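Local coordinates for protein N-hydroxyarylamine O-acetyltransferase (Bacillus cereus, PDB 4DMO) that acetylates arylamines and probably also N-hydroxyarylamines, as an arylamine N-acetyltransferase with a non-canonical catalytic triad, at residues V89-T95 against S108-V114. Numbering follows the deposited sequence.
Sequences VHLVSGT and SGHIATV
Val-92 and Val-114 lie on one face of an antiparallel ladder, where their side chains cross at about a right angle, Val-92 CG1 meeting Val-114 CG1 at 3.8 Å. The second methyl of each also reaches a neighbour: Val-92 CG2 lies 4.0 Å from Ala-112 CB, and Val-114 CG2 packs on His-90 CB. Branched valines suit extended backbone and share this face with the small Ala-112. On the other face, Leu-91 CG lies anti to the carbonyl carbon (chi1 -72°) and CD1 extends away, leaving CD2 facing the partner strand, 3.9 Å from Ile-111 CG2.

Paired backbone hydrogen bonds join His-90 with Val-114, Val-92 with Ala-112 and Gly-94 with His-110. In the last pair each N-H lies above the opposing carbonyl plane, Gly-94 N to His-110 O and His-110 N to Gly-94 O both 3.0 Å. Gly-109 and His-110 both face Gly-94, a classic beta bulge; lacking a side chain, Gly-94 leaves room for His-110 CB, 3.6 Å from Gly-94 O. Just before it, left-handed Ser-108 gives a nearly straight 2.8 Å hydrogen bond (170°) from N to Thr-95 OG1. Ser-93, small and polar, donates from OG to a water that also binds Ser-108 O and His-110 O; a second water donates to both serine OG atoms.

Further out, helix 71-84 packs on Val-89 and Thr-113, helix 195-207 on Ser-93 and Ile-111. His-110 NE2 is hydrogen-bonded to Glu-125 OE1 and its side chain touches Cys-71, consistent with this enzyme's Cys-His-Glu catalytic triad, whose histidine the bulged beta hairpin of 88-98 and 103-117 would present.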
loop_
_atom_site.group_PDB
_atom_site.type_symbol
_atom_site.label_atom_id
_atom_site.label_comp_id
_atom_site.label_asym_id
_atom_site.label_seq_id
_atom_site.Cartn_x
_atom_site.Cartn_y
_atom_site.Cartn_z
ATOM N N VAL A 89 0.298 -1.723 -17.332
ATOM C CA VAL A 89 0.540 -2.133 -15.950
ATOM C C VAL A 89 0.275 -3.607 -15.699
ATOM O O VAL A 89 -0.497 -4.263 -16.416
ATOM C CB VAL A 89 -0.311 -1.287 -14.964
ATOM C CG1 VAL A 89 0.257 0.121 -14.845
ATOM C CG2 VAL A 89 -1.769 -1.249 -15.375
ATOM N N HIS A 90 0.917 -4.127 -14.663
ATOM C CA HIS A 90 0.773 -5.536 -14.311
ATOM C C HIS A 90 0.913 -5.719 -12.796
ATOM O O HIS A 90 1.619 -4.981 -12.141
ATOM C CB HIS A 90 1.840 -6.360 -15.044
ATOM C CG HIS A 90 1.956 -6.022 -16.505
ATOM N ND1 HIS A 90 1.190 -6.635 -17.478
ATOM C CD2 HIS A 90 2.754 -5.138 -17.159
ATOM C CE1 HIS A 90 1.499 -6.132 -18.661
ATOM N NE2 HIS A 90 2.443 -5.220 -18.496
ATOM N N LEU A 91 0.248 -6.722 -12.253
ATOM C CA LEU A 91 0.408 -7.074 -10.865
ATOM C C LEU A 91 1.544 -8.083 -10.749
ATOM O O LEU A 91 1.811 -8.864 -11.671
ATOM C CB LEU A 91 -0.877 -7.690 -10.313
ATOM C CG LEU A 91 -2.066 -6.767 -10.094
ATOM C CD1 LEU A 91 -3.230 -7.532 -9.523
ATOM C CD2 LEU A 91 -1.668 -5.648 -9.161
ATOM N N VAL A 92 2.221 -8.040 -9.610
ATOM C CA VAL A 92 3.237 -9.016 -9.283
ATOM C C VAL A 92 3.026 -9.473 -7.858
ATOM O O VAL A 92 2.407 -8.767 -7.032
ATOM C CB VAL A 92 4.655 -8.440 -9.431
ATOM C CG1 VAL A 92 4.914 -8.078 -10.892
ATOM C CG2 VAL A 92 4.836 -7.247 -8.540
ATOM N N SER A 93 3.561 -10.658 -7.583
ATOM C CA SER A 93 3.433 -11.299 -6.293
ATOM C C SER A 93 4.795 -11.368 -5.634
ATOM O O SER A 93 5.808 -11.548 -6.301
ATOM C CB SER A 93 2.852 -12.712 -6.467
ATOM O OG SER A 93 3.067 -13.526 -5.326
ATOM N N GLY A 94 4.800 -11.274 -4.315
ATOM C CA GLY A 94 6.021 -11.351 -3.559
ATOM C C GLY A 94 5.771 -11.692 -2.115
ATOM O O GLY A 94 4.656 -12.024 -1.723
ATOM N N THR A 95 6.845 -11.619 -1.336
ATOM C CA THR A 95 6.812 -11.933 0.056
ATOM C C THR A 95 7.610 -10.889 0.808
ATOM O O THR A 95 8.743 -10.583 0.438
ATOM C CB THR A 95 7.433 -13.323 0.321
ATOM O OG1 THR A 95 6.747 -14.330 -0.437
ATOM C CG2 THR A 95 7.371 -13.659 1.814
ATOM N N SER A 108 4.064 -15.226 -0.108
ATOM C CA SER A 108 3.174 -14.707 -1.136
ATOM C C SER A 108 2.075 -13.863 -0.558
ATOM O O SER A 108 0.956 -13.816 -1.075
ATOM C CB SER A 108 2.620 -15.852 -1.967
ATOM O OG SER A 108 3.686 -16.575 -2.550
ATOM N N GLY A 109 2.420 -13.172 0.519
ATOM C CA GLY A 109 1.512 -12.260 1.182
ATOM C C GLY A 109 1.456 -10.879 0.544
ATOM O O GLY A 109 0.574 -10.086 0.862
ATOM N N HIS A 110 2.379 -10.576 -0.360
ATOM C CA HIS A 110 2.420 -9.241 -0.925
ATOM C C HIS A 110 1.984 -9.197 -2.379
ATOM O O HIS A 110 2.251 -10.102 -3.180
ATOM C CB HIS A 110 3.825 -8.620 -0.802
ATOM C CG HIS A 110 3.870 -7.139 -1.068
ATOM N ND1 HIS A 110 3.499 -6.203 -0.121
ATOM C CD2 HIS A 110 4.257 -6.425 -2.160
ATOM C CE1 HIS A 110 3.659 -4.984 -0.614
ATOM N NE2 HIS A 110 4.135 -5.093 -1.844
ATOM N N ILE A 111 1.332 -8.104 -2.722
ATOM C CA ILE A 111 0.986 -7.822 -4.100
ATOM C C ILE A 111 1.408 -6.416 -4.388
ATOM O O ILE A 111 1.298 -5.563 -3.526
ATOM C CB ILE A 111 -0.501 -7.909 -4.338
ATOM C CG1 ILE A 111 -0.988 -9.327 -4.097
ATOM C CG2 ILE A 111 -0.862 -7.408 -5.742
ATOM C CD1 ILE A 111 -0.525 -10.323 -5.115
ATOM N N ALA A 112 1.883 -6.172 -5.598
ATOM C CA ALA A 112 2.309 -4.836 -6.022
ATOM C C ALA A 112 2.074 -4.694 -7.513
ATOM O O ALA A 112 1.622 -5.630 -8.188
ATOM C CB ALA A 112 3.775 -4.601 -5.694
ATOM N N THR A 113 2.398 -3.518 -8.023
ATOM C CA THR A 113 2.110 -3.151 -9.392
ATOM C C THR A 113 3.387 -2.783 -10.136
ATOM O O THR A 113 4.231 -2.075 -9.595
ATOM C CB THR A 113 1.189 -1.914 -9.398
ATOM O OG1 THR A 113 -0.004 -2.178 -8.654
ATOM C CG2 THR A 113 0.815 -1.524 -10.808
ATOM N N VAL A 114 3.552 -3.243 -11.369
ATOM C CA VAL A 114 4.668 -2.757 -12.183
ATOM C C VAL A 114 4.119 -2.037 -13.418
ATOM O O VAL A 114 3.086 -2.422 -13.996
ATOM C CB VAL A 114 5.646 -3.861 -12.604
ATOM C CG1 VAL A 114 6.252 -4.534 -11.369
ATOM C CG2 VAL A 114 4.938 -4.849 -13.476
HETATM O O HOH W 1 0.969 -12.459 -3.440
HETATM O O HOH W 2 5.191 -15.067 -4.308
#